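Local coordinates for protein monooxygenase (Agrobacterium tumefaciens, PDB 2I7G) that probably catalyses a flavin-dependent monooxygenation, as a TIM-barrel member of the luciferase-like monooxygenase family, at residues Glu166-Thr171 and Tyr186-Gln191; Ile95-Ala100 and Asn124-Ile129; Phe154-Asp159 and Gly174-Ala179; Pro216-Ile221 and Arg251-Val256. All blocks are in the same frame, centred on the assembly; numbering follows the deposited sequence. Where two conformers were deposited one is given.

Interaction 1. Residues Glu166-Thr171 and Tyr186-Gln191; sequences EQEVVT and YPRPLQ
E168 and R188 face each other with their CA atoms 7.1 Å apart, the nearest approach of two backbones that form no ladder here: 166-171 is running into a strand, while 186-191 is an extended loop carrying a cis peptide bond before P187. Contact is made by side chain on side chain and by side chain on backbone. In the conformer given, E168 swings its CG anti to the backbone N (chi1 -177°) and stays extended beyond it, which lays the carboxylate against the Y186 hydroxyl. Y186 OH donates to E168 OE2 at 2.8 Å, on the anti side and tilted from the carboxylate plane, and OE2 itself lies at the edge of the phenol ring, in its plane. Ring and carboxylate are turned 71° from one another. The R188 chain folds at chi2 and chi3, bringing the flat of the guanidinium against the backbone, with E168 CA 3.7 Å above the plane, over its centre. R188 NH1 is hydrogen-bonded to V185 O and, at 2.9 Å, to water 1, which lies 2.8 Å from Q167 O. NH2 turns to L164 O. Although R188 is close by, E168 finds its ion pair across the dimer interface, OE1 bridging to R40 of the second subunit. In this conformer the carboxylate is shared between a phenol and a partner arginine, which would probably keep it ionised, while R188 serves carbonyls and water.

Interaction 2. Residues Ile95-Ala100 and Asn124-Ile129; sequences IRLTSA and NGRAEI
R96 and E128 meet across two parallel strands in a salt bridge: R96 NE donates to E128 OE2 at 2.8 Å, from the anti side and well out of the carboxylate plane. R96 NH2 adds a weak bond to the same oxygen, and NH1 a weak one to G125 O. The bend at chi3 (56°) turns the guanidinium back over the neighbouring backbone, so that R126 O sits above one of its faces. R126 reaches the other way: its NH1 meets I95 O at 2.9 Å in the carbonyl plane, on a lone pair, while its NE is bonded to S123 O and NH1 also to T92. The backbone ladder is regular at first. L97 N binds R126 O at 2.8 Å and E128 N binds L97 O at 2.9 Å; the next bond, S99 N to E128 O, is weak at 3.4 Å. Water 2 donates to both T98 OG1 and E128 OE1, and the latter is gripped further by R329, so both carboxylate oxygens of this buried glutamate have cationic partners. The pair forms the strands of a right-handed beta-alpha-beta crossover in the barrel: helix 109-122 covers A127 and I129, helices 81-89 and 40-60 cover L97, and strand 65-68 continues the sheet beyond 96-99.

Interaction 3. Residues Phe154-Asp159 and Gly174-Ala179; sequences FAEKLD and GTKHPA
Helix 150-166 holds down the loop that follows strand 169-172 by offering a glutamate to its backbone N-H groups. E156 sends an extended side chain outward, and its carboxylate receives two successive amides and a hydroxyl. K176 N donates to E156 OE1 at 2.9 Å on the syn side, with an N-H...O angle of 155°. T175 OG1 donates to E156 OE2 at 2.7 Å, also syn, and T175 N lies between the two oxygens, making a weak bond to each. The threonine hydroxyl can do this because chi1 of 71° sets OG1 between its backbone N and carbonyl carbon, on the same side as its own N-H. G174 CA passes 3.7 Å from E156 OE1. The next helix residue, K157, lays its CE at the edge of the H177 ring, 4.5 Å from H177 CD2. Its NZ is bonded to S105 O, D107 O and the hydroxyl of Y145; water 3, which donates to K176 O, lies 3.3 Å from K157 NZ, a weak contact at most. H177 is fixed at both nitrogens, ND1 to P178 O and NE2 to D108. A helix side chain accepting from successive loop amides thus ties 174-179, part of an excursion outside the barrel sheet, to helix 150-166.

Interaction 4. Residues Pro216-Ile221 and Arg251-Val256; sequences PVALAI and RTSINV
V217 and T252 stand side by side on one face of a parallel pair, their CG2 atoms 3.9 Å apart, in a buried and closely fitted stretch. The strands run at 27° to each other, and five backbone bonds alternate between them: V217 N to R251 O, S253 N to V217 O, L219 N to S253 O, N255 N to L219 O and I221 N to N255 O. The middle one, L219 N to S253 O, measures 2.9 Å and 172°. On the other face A218 CB comes to 3.9 Å from S253 CB. The amide of N255 lies against the same A218 methyl. At the I221 end, I221 CG1 packs on V256 CG1 at 3.8 Å and on I254 CB at 4.0 Å; chi1 of -53° directs this branch toward the neighbouring strand. The opposite end is the solvent side. P216 CB touches R251 CB at 3.6 Å, but in the conformer given the exposed arginine bends at chi2 and leads its guanidinium away. The two strands belong to the beta-alpha-beta unit whose helix 230-242 covers V217, L219 and T252 through Y236, L232 and F233. In the barrel, strand 196-200 flanks 217-220, while strand 329-333 flanks 252-260, its F330 packing on I254 and V256.

In the fold
Along the chain, interaction 2 comes first, closing the crossover through helix 109-122 and joining two neighbouring barrel strands. Helix 150-166 then opens interaction 3, and its end leads into interaction 1. These two cross, since 166-171 precedes 174-179, and 186-191 follows both: together they tie the excursion around strands 169-172, 180-181 and 183-184 to the preceding helix and to the dimer interface, which both touch. Interaction 1 also reaches back to interaction 2 through Q191, probably hydrogen-bonded to R96 and A127. Interaction 4 follows in series, closing the crossover through helix 230-242; its centre lies about 16 Å from that of interaction 2 in the same sheet.

Interaction 1. Residues Glu166-Thr171 and Tyr186-Gln191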
loop_
_atom_site.group_PDB
_atom_site.type_symbol
_atom_site.label_atom_id
_atom_site.label_comp_id
_atom_site.label_asym_id
_atom_site.label_seq_id
_atom_site.Cartn_x
_atom_site.Cartn_y
_atom_site.Cartn_z
ATOM N N GLU B 166 -0.119 7.120 -19.275
ATOM C CA GLU B 166 0.204 7.990 -20.412
ATOM C C GLU B 166 -0.326 9.419 -20.263
ATOM O O GLU B 166 0.150 10.341 -20.931
ATOM C CB GLU B 166 -0.290 7.362 -21.726
ATOM C CG GLU B 166 0.320 7.946 -23.003
ATOM C CD GLU B 166 1.788 7.619 -23.197
ATOM O OE1 GLU B 166 2.259 6.557 -22.725
ATOM O OE2 GLU B 166 2.472 8.434 -23.854
ATOM N N GLN B 167 -1.330 9.616 -19.412
ATOM C CA GLN B 167 -1.798 10.991 -19.147
ATOM C C GLN B 167 -2.671 11.052 -17.935
ATOM O O GLN B 167 -3.191 10.047 -17.510
ATOM C CB GLN B 167 -2.586 11.510 -20.324
ATOM C CG GLN B 167 -3.814 10.718 -20.640
ATOM C CD GLN B 167 -4.467 11.210 -21.919
ATOM O OE1 GLN B 167 -4.687 12.419 -22.099
ATOM N NE2 GLN B 167 -4.787 10.280 -22.812
ATOM N N GLU B 168 -2.863 12.264 -17.427
ATOM C CA GLU B 168 -3.561 12.493 -16.167
ATOM C C GLU B 168 -5.045 12.128 -16.225
ATOM O O GLU B 168 -5.555 11.463 -15.319
ATOM C CB GLU B 168 -3.391 13.961 -15.777
ATOM C CG GLU B 168 -3.997 14.373 -14.447
ATOM C CD GLU B 168 -3.556 15.780 -14.040
ATOM O OE1 GLU B 168 -2.338 16.064 -14.131
ATOM O OE2 GLU B 168 -4.417 16.597 -13.639
ATOM N N VAL B 169 -5.719 12.553 -17.294
ATOM C CA VAL B 169 -7.170 12.406 -17.411
ATOM C C VAL B 169 -7.448 11.405 -18.514
ATOM O O VAL B 169 -6.955 11.581 -19.640
ATOM C CB VAL B 169 -7.841 13.775 -17.715
ATOM C CG1 VAL B 169 -9.359 13.600 -18.000
ATOM C CG2 VAL B 169 -7.613 14.721 -16.544
ATOM N N VAL B 170 -8.201 10.349 -18.199
ATOM C CA VAL B 170 -8.477 9.294 -19.193
ATOM C C VAL B 170 -9.952 9.045 -19.451
ATOM O O VAL B 170 -10.800 9.258 -18.580
ATOM C CB VAL B 170 -7.817 7.938 -18.833
ATOM C CG1 VAL B 170 -6.296 8.068 -18.766
ATOM C CG2 VAL B 170 -8.379 7.411 -17.523
ATOM N N THR B 171 -10.231 8.598 -20.677
ATOM C CA THR B 171 -11.521 8.064 -21.078
ATOM C C THR B 171 -11.218 6.667 -21.611
ATOM O O THR B 171 -10.416 6.507 -22.538
ATOM C CB THR B 171 -12.207 8.959 -22.149
ATOM O OG1 THR B 171 -12.595 10.197 -21.528
ATOM C CG2 THR B 171 -13.445 8.269 -22.740
ATOM N N TYR B 186 -5.042 10.196 -9.529
ATOM C CA TYR B 186 -4.033 10.873 -8.700
ATOM C C TYR B 186 -3.522 9.912 -7.593
ATOM O O TYR B 186 -4.248 8.992 -7.183
ATOM C CB TYR B 186 -4.665 12.140 -8.050
ATOM C CG TYR B 186 -5.169 13.066 -9.128
ATOM C CD1 TYR B 186 -4.272 13.769 -9.931
ATOM C CD2 TYR B 186 -6.532 13.101 -9.440
ATOM C CE1 TYR B 186 -4.735 14.581 -10.994
ATOM C CE2 TYR B 186 -7.018 13.912 -10.493
ATOM C CZ TYR B 186 -6.108 14.616 -11.267
ATOM O OH TYR B 186 -6.610 15.366 -12.300
ATOM N N PRO B 187 -2.294 10.134 -7.070
ATOM C CA PRO B 187 -1.364 11.172 -7.480
ATOM C C PRO B 187 -0.567 10.747 -8.714
ATOM O O PRO B 187 -0.410 9.536 -8.983
ATOM C CB PRO B 187 -0.405 11.285 -6.280
ATOM C CG PRO B 187 -0.303 9.877 -5.770
ATOM C CD PRO B 187 -1.739 9.308 -5.971
ATOM N N ARG B 188 -0.063 11.738 -9.448
ATOM C CA ARG B 188 0.790 11.435 -10.602
ATOM C C ARG B 188 2.171 10.993 -10.082
ATOM O O ARG B 188 2.643 11.496 -9.058
ATOM C CB ARG B 188 0.935 12.670 -11.514
ATOM C CG ARG B 188 -0.403 13.238 -12.022
ATOM C CD ARG B 188 -1.283 12.112 -12.558
ATOM N NE ARG B 188 -0.677 11.430 -13.709
ATOM C CZ ARG B 188 -1.205 10.366 -14.317
ATOM N NH1 ARG B 188 -2.323 9.791 -13.842
ATOM N NH2 ARG B 188 -0.587 9.873 -15.400
ATOM N N PRO B 189 2.791 10.003 -10.740
ATOM C CA PRO B 189 4.109 9.576 -10.263
ATOM C C PRO B 189 5.182 10.577 -10.578
ATOM O O PRO B 189 4.915 11.598 -11.260
ATOM C CB PRO B 189 4.364 8.279 -11.034
ATOM C CG PRO B 189 3.586 8.389 -12.267
ATOM C CD PRO B 189 2.336 9.211 -11.900
ATOM N N LEU B 190 6.394 10.286 -10.110
ATOM C CA LEU B 190 7.547 11.113 -10.468
ATOM C C LEU B 190 8.157 10.785 -11.847
ATOM O O LEU B 190 8.477 11.694 -12.633
ATOM C CB LEU B 190 8.589 11.029 -9.350
ATOM C CG LEU B 190 9.680 12.084 -9.182
ATOM C CD1 LEU B 190 9.210 13.543 -9.202
ATOM C CD2 LEU B 190 10.314 11.768 -7.843
ATOM N N GLN B 191 8.324 9.497 -12.139
ATOM C CA GLN B 191 8.875 9.069 -13.424
ATOM C C GLN B 191 7.938 9.507 -14.562
ATOM O O GLN B 191 6.715 9.502 -14.397
ATOM C CB GLN B 191 9.064 7.554 -13.469
ATOM C CG GLN B 191 10.174 7.046 -12.551
ATOM C CD GLN B 191 10.264 5.523 -12.580
ATOM O OE1 GLN B 191 10.990 4.956 -13.391
ATOM N NE2 GLN B 191 9.495 4.867 -11.727
HETATM O O HOH W 1 -4.451 8.635 -15.508
#

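Interaction 2. Residues Ile95-Ala100 and Asn124-Ile129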
loop_
_atom_site.group_PDB
_atom_site.type_symbol
_atom_site.label_atom_id
_atom_site.label_comp_id
_atom_site.label_asym_id
_atom_site.label_seq_id
_atom_site.Cartn_x
_atom_site.Cartn_y
_atom_site.Cartn_z
ATOM N N ILE B 95 18.029 1.271 -4.856
ATOM C CA ILE B 95 17.440 0.082 -5.481
ATOM C C ILE B 95 16.054 0.353 -6.087
ATOM O O ILE B 95 15.240 1.075 -5.505
ATOM C CB ILE B 95 17.414 -1.088 -4.466
ATOM C CG1 ILE B 95 17.263 -2.447 -5.168
ATOM C CG2 ILE B 95 16.394 -0.850 -3.368
ATOM C CD1 ILE B 95 17.788 -3.585 -4.283
ATOM N N ARG B 96 15.805 -0.198 -7.268
ATOM C CA ARG B 96 14.490 -0.084 -7.836
ATOM C C ARG B 96 13.546 -1.088 -7.203
ATOM O O ARG B 96 13.961 -2.177 -6.774
ATOM C CB ARG B 96 14.543 -0.146 -9.348
ATOM C CG ARG B 96 15.372 1.077 -9.857
ATOM C CD ARG B 96 15.330 1.317 -11.318
ATOM N NE ARG B 96 13.975 1.461 -11.810
ATOM C CZ ARG B 96 13.358 2.631 -11.963
ATOM N NH1 ARG B 96 13.960 3.788 -11.643
ATOM N NH2 ARG B 96 12.124 2.633 -12.421
ATOM N N LEU B 97 12.280 -0.723 -7.135
ATOM C CA LEU B 97 11.310 -1.476 -6.314
ATOM C C LEU B 97 10.130 -1.912 -7.189
ATOM O O LEU B 97 9.367 -1.047 -7.705
ATOM C CB LEU B 97 10.794 -0.572 -5.175
ATOM C CG LEU B 97 11.892 -0.167 -4.141
ATOM C CD1 LEU B 97 11.329 0.957 -3.255
ATOM C CD2 LEU B 97 12.382 -1.368 -3.317
ATOM N N THR B 98 9.965 -3.215 -7.362
ATOM C CA THR B 98 8.953 -3.697 -8.352
ATOM C C THR B 98 8.071 -4.787 -7.746
ATOM O O THR B 98 8.503 -5.537 -6.860
ATOM C CB THR B 98 9.603 -4.221 -9.682
ATOM O OG1 THR B 98 8.605 -4.622 -10.632
ATOM C CG2 THR B 98 10.551 -5.417 -9.427
ATOM N N SER B 99 6.845 -4.891 -8.237
ATOM C CA SER B 99 6.131 -6.172 -8.031
ATOM C C SER B 99 6.795 -7.265 -8.924
ATOM O O SER B 99 7.471 -6.948 -9.905
ATOM C CB SER B 99 4.644 -6.035 -8.348
ATOM O OG SER B 99 4.440 -5.522 -9.654
ATOM N N ALA B 100 6.585 -8.529 -8.584
ATOM C CA ALA B 100 7.175 -9.658 -9.335
ATOM C C ALA B 100 6.421 -10.944 -8.944
ATOM O O ALA B 100 7.024 -11.851 -8.385
ATOM C CB ALA B 100 8.727 -9.764 -8.996
ATOM N N ASN B 124 11.168 8.516 -4.638
ATOM C CA ASN B 124 11.766 9.492 -5.532
ATOM C C ASN B 124 12.085 8.925 -6.931
ATOM O O ASN B 124 13.138 9.209 -7.488
ATOM C CB ASN B 124 13.010 10.087 -4.864
ATOM C CG ASN B 124 12.669 10.868 -3.618
ATOM O OD1 ASN B 124 12.907 10.419 -2.489
ATOM N ND2 ASN B 124 12.041 12.012 -3.815
ATOM N N GLY B 125 11.155 8.138 -7.486
ATOM C CA GLY B 125 11.212 7.714 -8.891
ATOM C C GLY B 125 11.759 6.315 -9.134
ATOM O O GLY B 125 12.294 6.050 -10.205
ATOM N N ARG B 126 11.587 5.415 -8.150
ATOM C CA ARG B 126 12.209 4.068 -8.223
ATOM C C ARG B 126 11.206 2.882 -8.381
ATOM O O ARG B 126 11.640 1.684 -8.377
ATOM C CB ARG B 126 13.084 3.841 -7.007
ATOM C CG ARG B 126 14.390 4.610 -7.040
ATOM C CD ARG B 126 15.224 4.427 -5.823
ATOM N NE ARG B 126 14.613 4.913 -4.581
ATOM C CZ ARG B 126 14.489 4.197 -3.454
ATOM N NH1 ARG B 126 14.883 2.914 -3.357
ATOM N NH2 ARG B 126 13.934 4.796 -2.396
ATOM N N ALA B 127 9.905 3.183 -8.558
ATOM C CA ALA B 127 8.883 2.119 -8.649
ATOM C C ALA B 127 8.713 1.540 -10.062
ATOM O O ALA B 127 8.899 2.255 -11.080
ATOM C CB ALA B 127 7.481 2.602 -8.094
ATOM N N GLU B 128 8.316 0.263 -10.093
ATOM C CA GLU B 128 7.941 -0.419 -11.335
ATOM C C GLU B 128 6.860 -1.445 -11.026
ATOM O O GLU B 128 6.688 -1.910 -9.852
ATOM C CB GLU B 128 9.156 -1.158 -11.971
ATOM C CG GLU B 128 10.393 -0.312 -12.202
ATOM C CD GLU B 128 11.475 -1.067 -12.930
ATOM O OE1 GLU B 128 11.313 -2.301 -13.144
ATOM O OE2 GLU B 128 12.488 -0.416 -13.258
ATOM N N ILE B 129 6.123 -1.791 -12.079
ATOM C CA ILE B 129 5.098 -2.840 -11.996
ATOM C C ILE B 129 5.522 -3.967 -12.938
ATOM O O ILE B 129 5.867 -3.696 -14.097
ATOM C CB ILE B 129 3.702 -2.308 -12.466
ATOM C CG1 ILE B 129 3.220 -1.179 -11.534
ATOM C CG2 ILE B 129 2.709 -3.503 -12.532
ATOM C CD1 ILE B 129 2.018 -0.336 -12.142
HETATM O O HOH W 2 9.845 -4.700 -13.027
#

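Interaction 3. Residues Phe154-Asp159 and Gly174-Ala179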
loop_
_atom_site.group_PDB
_atom_site.type_symbol
_atom_site.label_atom_id
_atom_site.label_comp_id
_atom_site.label_asym_id
_atom_site.label_seq_id
_atom_site.Cartn_x
_atom_site.Cartn_y
_atom_site.Cartn_z
ATOM N N PHE B 154 -6.762 -9.772 -18.662
ATOM C CA PHE B 154 -5.395 -9.283 -18.714
ATOM C C PHE B 154 -5.240 -8.248 -19.803
ATOM O O PHE B 154 -4.668 -7.192 -19.559
ATOM C CB PHE B 154 -4.394 -10.412 -18.904
ATOM C CG PHE B 154 -2.968 -9.984 -18.717
ATOM C CD1 PHE B 154 -2.458 -9.687 -17.434
ATOM C CD2 PHE B 154 -2.141 -9.837 -19.817
ATOM C CE1 PHE B 154 -1.099 -9.303 -17.262
ATOM C CE2 PHE B 154 -0.781 -9.448 -19.652
ATOM C CZ PHE B 154 -0.271 -9.185 -18.393
ATOM N N ALA B 155 -5.800 -8.524 -20.976
ATOM C CA ALA B 155 -5.686 -7.607 -22.108
ATOM C C ALA B 155 -6.300 -6.241 -21.781
ATOM O O ALA B 155 -5.670 -5.203 -21.993
ATOM C CB ALA B 155 -6.354 -8.193 -23.322
ATOM N N GLU B 156 -7.516 -6.250 -21.254
ATOM C CA GLU B 156 -8.235 -4.984 -21.013
ATOM C C GLU B 156 -7.556 -4.228 -19.877
ATOM O O GLU B 156 -7.366 -3.026 -19.937
ATOM C CB GLU B 156 -9.698 -5.239 -20.661
ATOM C CG GLU B 156 -10.524 -5.666 -21.874
ATOM C CD GLU B 156 -12.020 -5.585 -21.634
ATOM O OE1 GLU B 156 -12.426 -5.096 -20.558
ATOM O OE2 GLU B 156 -12.790 -6.020 -22.533
ATOM N N LYS B 157 -7.178 -4.949 -18.828
ATOM C CA LYS B 157 -6.631 -4.254 -17.645
ATOM C C LYS B 157 -5.228 -3.715 -17.897
ATOM O O LYS B 157 -4.853 -2.645 -17.410
ATOM C CB LYS B 157 -6.700 -5.140 -16.405
ATOM C CG LYS B 157 -8.138 -5.273 -15.922
ATOM C CD LYS B 157 -8.263 -6.315 -14.763
ATOM C CE LYS B 157 -9.648 -6.243 -14.153
ATOM N NZ LYS B 157 -9.762 -7.083 -12.925
ATOM N N LEU B 158 -4.471 -4.444 -18.702
ATOM C CA LEU B 158 -3.170 -3.961 -19.138
ATOM C C LEU B 158 -3.423 -2.734 -19.998
ATOM O O LEU B 158 -2.704 -1.727 -19.822
ATOM C CB LEU B 158 -2.390 -5.047 -19.902
ATOM C CG LEU B 158 -1.037 -4.613 -20.462
ATOM C CD1 LEU B 158 -0.117 -4.055 -19.359
ATOM C CD2 LEU B 158 -0.338 -5.781 -21.132
ATOM N N ASP B 159 -4.407 -2.801 -20.962
ATOM C CA ASP B 159 -4.714 -1.642 -21.802
ATOM C C ASP B 159 -5.087 -0.426 -20.916
ATOM O O ASP B 159 -4.551 0.684 -21.087
ATOM C CB ASP B 159 -5.873 -1.958 -22.751
ATOM C CG ASP B 159 -6.136 -0.848 -23.731
ATOM O OD1 ASP B 159 -5.267 -0.607 -24.598
ATOM O OD2 ASP B 159 -7.238 -0.252 -23.670
ATOM N N GLY B 174 -14.429 -0.860 -21.752
ATOM C CA GLY B 174 -14.146 -2.245 -22.145
ATOM C C GLY B 174 -15.330 -3.115 -21.784
ATOM O O GLY B 174 -16.472 -2.619 -21.673
ATOM N N THR B 175 -15.076 -4.401 -21.587
ATOM C CA THR B 175 -16.142 -5.351 -21.296
ATOM C C THR B 175 -16.039 -5.958 -19.889
ATOM O O THR B 175 -17.020 -6.504 -19.381
ATOM C CB THR B 175 -16.188 -6.507 -22.343
ATOM O OG1 THR B 175 -15.060 -7.364 -22.155
ATOM C CG2 THR B 175 -16.161 -5.973 -23.771
ATOM N N LYS B 176 -14.851 -5.894 -19.279
ATOM C CA LYS B 176 -14.581 -6.575 -18.007
ATOM C C LYS B 176 -14.178 -5.606 -16.891
ATOM O O LYS B 176 -13.637 -6.031 -15.856
ATOM C CB LYS B 176 -13.459 -7.632 -18.172
ATOM C CG LYS B 176 -13.717 -8.760 -19.144
ATOM C CD LYS B 176 -15.011 -9.501 -18.831
ATOM C CE LYS B 176 -14.984 -10.917 -19.369
ATOM N NZ LYS B 176 -16.372 -11.449 -19.478
ATOM N N HIS B 177 -14.397 -4.309 -17.106
ATOM C CA HIS B 177 -14.047 -3.272 -16.139
ATOM C C HIS B 177 -14.963 -2.075 -16.404
ATOM O O HIS B 177 -15.265 -1.775 -17.564
ATOM C CB HIS B 177 -12.557 -2.879 -16.265
ATOM C CG HIS B 177 -12.075 -1.907 -15.213
ATOM N ND1 HIS B 177 -12.360 -0.556 -15.254
ATOM C CD2 HIS B 177 -11.334 -2.095 -14.091
ATOM C CE1 HIS B 177 -11.816 0.042 -14.208
ATOM N NE2 HIS B 177 -11.189 -0.870 -13.485
ATOM N N PRO B 178 -15.439 -1.398 -15.337
ATOM C CA PRO B 178 -16.287 -0.223 -15.587
ATOM C C PRO B 178 -15.613 0.874 -16.434
ATOM O O PRO B 178 -14.375 1.019 -16.420
ATOM C CB PRO B 178 -16.621 0.297 -14.175
ATOM C CG PRO B 178 -16.367 -0.879 -13.273
ATOM C CD PRO B 178 -15.264 -1.669 -13.897
ATOM N N ALA B 179 -16.435 1.637 -17.151
ATOM C CA ALA B 179 -15.964 2.744 -17.977
ATOM C C ALA B 179 -15.403 3.876 -17.106
ATOM O O ALA B 179 -15.822 4.077 -15.959
ATOM C CB ALA B 179 -17.092 3.261 -18.864
HETATM O O HOH W 3 -12.797 -6.000 -13.438
#

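Interaction 4. Residues Pro216-Ile221 and Arg251-Val256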
loop_
_atom_site.group_PDB
_atom_site.type_symbol
_atom_site.label_atom_id
_atom_site.label_comp_id
_atom_site.label_asym_id
_atom_site.label_seq_id
_atom_site.Cartn_x
_atom_site.Cartn_y
_atom_site.Cartn_z
ATOM N N PRO B 216 8.708 -4.207 -22.133
ATOM C CA PRO B 216 9.788 -5.083 -21.645
ATOM C C PRO B 216 9.181 -6.382 -21.091
ATOM O O PRO B 216 8.035 -6.384 -20.616
ATOM C CB PRO B 216 10.413 -4.310 -20.458
ATOM C CG PRO B 216 9.798 -2.942 -20.473
ATOM C CD PRO B 216 8.631 -2.923 -21.401
ATOM N N VAL B 217 9.930 -7.469 -21.210
ATOM C CA VAL B 217 9.440 -8.787 -20.821
ATOM C C VAL B 217 10.394 -9.441 -19.830
ATOM O O VAL B 217 11.635 -9.301 -19.932
ATOM C CB VAL B 217 9.187 -9.736 -22.021
ATOM C CG1 VAL B 217 8.015 -9.215 -22.854
ATOM C CG2 VAL B 217 10.451 -9.896 -22.912
ATOM N N ALA B 218 9.822 -10.159 -18.871
ATOM C CA ALA B 218 10.640 -10.912 -17.889
ATOM C C ALA B 218 10.240 -12.376 -18.011
ATOM O O ALA B 218 9.090 -12.721 -17.732
ATOM C CB ALA B 218 10.375 -10.396 -16.463
ATOM N N LEU B 219 11.181 -13.212 -18.419
ATOM C CA LEU B 219 10.947 -14.624 -18.628
ATOM C C LEU B 219 11.331 -15.474 -17.399
ATOM O O LEU B 219 12.487 -15.460 -16.954
ATOM C CB LEU B 219 11.811 -15.068 -19.798
ATOM C CG LEU B 219 11.659 -16.512 -20.233
ATOM C CD1 LEU B 219 10.189 -16.915 -20.593
ATOM C CD2 LEU B 219 12.583 -16.664 -21.454
ATOM N N ALA B 220 10.380 -16.244 -16.887
ATOM C CA ALA B 220 10.688 -17.229 -15.817
ATOM C C ALA B 220 11.382 -18.474 -16.410
ATOM O O ALA B 220 10.868 -19.106 -17.344
ATOM C CB ALA B 220 9.414 -17.607 -15.059
ATOM N N ILE B 221 12.575 -18.797 -15.907
ATOM C CA ILE B 221 13.344 -19.960 -16.399
ATOM C C ILE B 221 13.092 -21.119 -15.441
ATOM O O ILE B 221 13.678 -21.188 -14.353
ATOM C CB ILE B 221 14.875 -19.695 -16.483
ATOM C CG1 ILE B 221 15.197 -18.414 -17.286
ATOM C CG2 ILE B 221 15.646 -20.962 -17.029
ATOM C CD1 ILE B 221 14.626 -18.395 -18.685
ATOM N N ARG B 251 13.144 -4.376 -23.651
ATOM C CA ARG B 251 14.038 -4.776 -22.555
ATOM C C ARG B 251 13.676 -6.208 -22.223
ATOM O O ARG B 251 12.501 -6.594 -22.314
ATOM C CB ARG B 251 13.858 -3.901 -21.297
ATOM C CG ARG B 251 14.029 -2.378 -21.477
ATOM C CD ARG B 251 15.492 -1.963 -21.402
ATOM N NE ARG B 251 15.660 -0.527 -21.590
ATOM C CZ ARG B 251 15.871 0.062 -22.765
ATOM N NH1 ARG B 251 16.008 1.381 -22.828
ATOM N NH2 ARG B 251 15.949 -0.659 -23.877
ATOM N N THR B 252 14.675 -7.002 -21.843
ATOM C CA THR B 252 14.412 -8.371 -21.447
ATOM C C THR B 252 15.066 -8.666 -20.110
ATOM O O THR B 252 16.160 -8.163 -19.782
ATOM C CB THR B 252 14.898 -9.379 -22.527
ATOM O OG1 THR B 252 16.298 -9.183 -22.746
ATOM C CG2 THR B 252 14.123 -9.185 -23.886
ATOM N N SER B 253 14.421 -9.527 -19.341
ATOM C CA SER B 253 14.966 -9.989 -18.077
ATOM C C SER B 253 14.805 -11.514 -18.054
ATOM O O SER B 253 13.875 -12.096 -18.675
ATOM C CB SER B 253 14.146 -9.376 -16.906
ATOM O OG SER B 253 14.711 -9.787 -15.681
ATOM N N ILE B 254 15.688 -12.168 -17.312
ATOM C CA ILE B 254 15.406 -13.552 -16.921
ATOM C C ILE B 254 15.232 -13.615 -15.405
ATOM O O ILE B 254 15.968 -12.954 -14.643
ATOM C CB ILE B 254 16.432 -14.576 -17.458
ATOM C CG1 ILE B 254 17.821 -14.383 -16.805
ATOM C CG2 ILE B 254 16.469 -14.553 -19.045
ATOM C CD1 ILE B 254 18.891 -15.414 -17.268
ATOM N N ASN B 255 14.239 -14.389 -14.975
ATOM C CA ASN B 255 13.882 -14.512 -13.564
ATOM C C ASN B 255 14.146 -15.977 -13.201
ATOM O O ASN B 255 13.514 -16.859 -13.750
ATOM C CB ASN B 255 12.394 -14.240 -13.376
ATOM C CG ASN B 255 12.002 -12.795 -13.640
ATOM O OD1 ASN B 255 12.808 -11.960 -14.026
ATOM N ND2 ASN B 255 10.709 -12.516 -13.444
ATOM N N VAL B 256 15.092 -16.216 -12.303
ATOM C CA VAL B 256 15.550 -17.569 -12.030
ATOM C C VAL B 256 15.585 -17.836 -10.515
ATOM O O VAL B 256 15.652 -16.892 -9.692
ATOM C CB VAL B 256 16.981 -17.794 -12.615
ATOM C CG1 VAL B 256 17.010 -17.421 -14.082
ATOM C CG2 VAL B 256 18.067 -16.988 -11.848
#